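Local coordinates for protein geranyltranstransferase (Legionella pneumophila subsp. pneumophila, PDB 3LOM) that probably makes farnesyl diphosphate, and perhaps geranylgeranyl diphosphate, by magnesium-dependent chain elongation in isoprenoid biosynthesis, at residues 260-263 / 264-267. Sequence-based numbering, arbitrary orientation.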
ATOM      1  N   LEU A 260     -24.065  23.924   3.721  1.00 72.96           N
ATOM      2  CA  LEU A 260     -23.912  24.810   2.575  1.00 71.97           C
ATOM      3  C   LEU A 260     -25.161  24.851   1.700  1.00 74.36           C
ATOM      4  O   LEU A 260     -25.466  25.882   1.109  1.00 74.01           O
ATOM      5  CB  LEU A 260     -22.672  24.433   1.761  1.00 74.02           C
ATOM      6  CG  LEU A 260     -21.399  25.261   1.995  1.00 84.09           C
ATOM      7  CD1 LEU A 260     -21.111  25.586   3.471  1.00 92.15           C
ATOM      8  CD2 LEU A 260     -20.214  24.557   1.378  1.00 96.63           C
ATOM      9  N   PHE A 261     -25.869  23.727   1.612  1.00 76.42           N
ATOM     10  CA  PHE A 261     -27.200  23.699   1.009  1.00 74.03           C
ATOM     11  C   PHE A 261     -28.221  23.521   2.112  1.00 75.20           C
ATOM     12  O   PHE A 261     -27.944  22.855   3.109  1.00 79.60           O
ATOM     13  CB  PHE A 261     -27.345  22.550   0.012  1.00 72.81           C
ATOM     14  CG  PHE A 261     -26.390  22.616  -1.134  1.00 68.01           C
ATOM     15  CD1 PHE A 261     -25.229  21.849  -1.130  1.00 69.48           C
ATOM     16  CD2 PHE A 261     -26.648  23.442  -2.221  1.00 72.06           C
ATOM     17  CE1 PHE A 261     -24.338  21.905  -2.190  1.00 64.67           C
ATOM     18  CE2 PHE A 261     -25.763  23.507  -3.288  1.00 72.75           C
ATOM     19  CZ  PHE A 261     -24.604  22.735  -3.273  1.00 78.27           C
ATOM     20  N   ASN A 262     -29.401  24.111   1.934  1.00 75.02           N
ATOM     21  CA  ASN A 262     -30.497  23.894   2.875  1.00 76.05           C
ATOM     22  C   ASN A 262     -31.242  22.596   2.532  1.00 74.82           C
ATOM     23  O   ASN A 262     -30.961  21.977   1.504  1.00 75.04           O
ATOM     24  CB  ASN A 262     -31.407  25.140   2.971  1.00 78.36           C
ATOM     25  CG  ASN A 262     -32.698  25.028   2.158  1.00 89.47           C
ATOM     26  OD1 ASN A 262     -32.693  24.712   0.967  1.00 93.05           O
ATOM     27  ND2 ASN A 262     -33.817  25.310   2.818  1.00 93.83           N
ATOM     28  N   LYS A 263     -32.166  22.191   3.400  1.00 77.49           N
ATOM     29  CA  LYS A 263     -32.954  20.968   3.229  1.00 80.84           C
ATOM     30  C   LYS A 263     -33.474  20.754   1.799  1.00 83.61           C
ATOM     31  O   LYS A 263     -33.189  19.726   1.182  1.00 81.45           O
ATOM     32  CB  LYS A 263     -34.113  20.966   4.229  1.00 83.18           C
ATOM     33  CG  LYS A 263     -34.703  19.597   4.514  1.00 91.67           C
ATOM     34  CD  LYS A 263     -35.662  19.653   5.690  1.00 94.97           C
ATOM     35  CE  LYS A 263     -36.431  18.348   5.824  1.00105.31           C
ATOM     36  NZ  LYS A 263     -37.126  18.262   7.138  1.00111.86           N
ATOM     37  N   GLN A 264     -34.189  21.746   1.273  1.00 84.59           N
ATOM     38  CA  GLN A 264     -34.837  21.644  -0.038  1.00 85.81           C
ATOM     39  C   GLN A 264     -33.819  21.684  -1.171  1.00 84.44           C
ATOM     40  O   GLN A 264     -33.972  20.980  -2.173  1.00 86.48           O
ATOM     41  CB  GLN A 264     -35.884  22.756  -0.242  1.00 86.88           C
ATOM     42  CG  GLN A 264     -36.214  23.641   0.978  1.00 93.50           C
ATOM     43  CD  GLN A 264     -36.904  22.917   2.140  1.00102.90           C
ATOM     44  OE1 GLN A 264     -36.773  23.332   3.295  1.00106.43           O
ATOM     45  NE2 GLN A 264     -37.631  21.838   1.842  1.00106.11           N
ATOM     46  N   GLN A 265     -32.792  22.517  -0.998  1.00 83.84           N
ATOM     47  CA  GLN A 265     -31.696  22.638  -1.961  1.00 84.19           C
ATOM     48  C   GLN A 265     -30.912  21.341  -2.063  1.00 81.23           C
ATOM     49  O   GLN A 265     -30.594  20.891  -3.169  1.00 81.57           O
ATOM     50  CB  GLN A 265     -30.739  23.762  -1.561  1.00 85.15           C
ATOM     51  CG  GLN A 265     -31.246  25.166  -1.826  1.00 91.91           C
ATOM     52  CD  GLN A 265     -30.324  26.213  -1.246  1.00 92.60           C
ATOM     53  OE1 GLN A 265     -30.251  26.385  -0.028  1.00 96.79           O
ATOM     54  NE2 GLN A 265     -29.607  26.917  -2.114  1.00 86.05           N
ATOM     55  N   LEU A 266     -30.603  20.754  -0.908  1.00 72.90           N
ATOM     56  CA  LEU A 266     -29.859  19.504  -0.855  1.00 77.20           C
ATOM     57  C   LEU A 266     -30.664  18.388  -1.500  1.00 78.28           C
ATOM     58  O   LEU A 266     -30.128  17.657  -2.328  1.00 77.82           O
ATOM     59  CB  LEU A 266     -29.461  19.146   0.582  1.00 76.45           C
ATOM     60  CG  LEU A 266     -28.540  17.942   0.845  1.00 76.25           C
ATOM     61  CD1 LEU A 266     -27.421  17.767  -0.187  1.00 49.32           C
ATOM     62  CD2 LEU A 266     -27.955  18.067   2.232  1.00 69.94           C
ATOM     63  N   GLU A 267     -31.949  18.301  -1.142  1.00 79.15           N
ATOM     64  CA  GLU A 267     -32.895  17.340  -1.723  1.00 77.57           C
ATOM     65  C   GLU A 267     -32.917  17.371  -3.247  1.00 78.72           C
ATOM     66  O   GLU A 267     -32.931  16.319  -3.891  1.00 77.52           O
ATOM     67  CB  GLU A 267     -34.308  17.593  -1.196  1.00 79.30           C
ATOM     68  CG  GLU A 267     -34.621  16.911   0.125  1.00 77.30           C
ATOM     69  CD  GLU A 267     -35.855  17.481   0.811  1.00 83.75           C
ATOM     70  OE1 GLU A 267     -36.702  18.096   0.124  1.00 81.09           O
ATOM     71  OE2 GLU A 267     -35.976  17.312   2.045  1.00 77.95           O
TER
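N262 and Q265 bond reciprocally, each side chain accepting from the other's backbone N-H. Q265 N donates to N262 OD1 at 2.9 Å, tilted from the carbonyl plane of the asparagine amide. In return N262 N reaches Q265 OE1 over 3.1 Å, from above the plane of the glutamine amide rather than on a lone pair. The Q265 chain comes back over the cap because CG lies beside its own backbone N (chi1 -76°) and the chain runs extended beyond CG to the amide. This is a capping box with N262 as N-cap, worked here at the start of helix 263-279 in the largely helical polyprenyl synthetase fold, just after the short helix 257-260. Ordinary helical bonding begins at once: L266 N donates to N262 O at 2.7 Å and E267 N to K263 O at 3.0 Å. Apolar contact adds to the polar cap where F261 CB packs on L266 CB at 4.0 Å and Q265 CB approaches the phenyl ring obliquely. L266 also touches M228 and Y232 of helix 209-236. On the charged side, K263 and E267 run alongside each other, with K263 CG 3.6 Å from E267 OE2, the oxygen hydrogen-bonded to Y232 OH; K263 NZ stays 5.3 Å from that OE2.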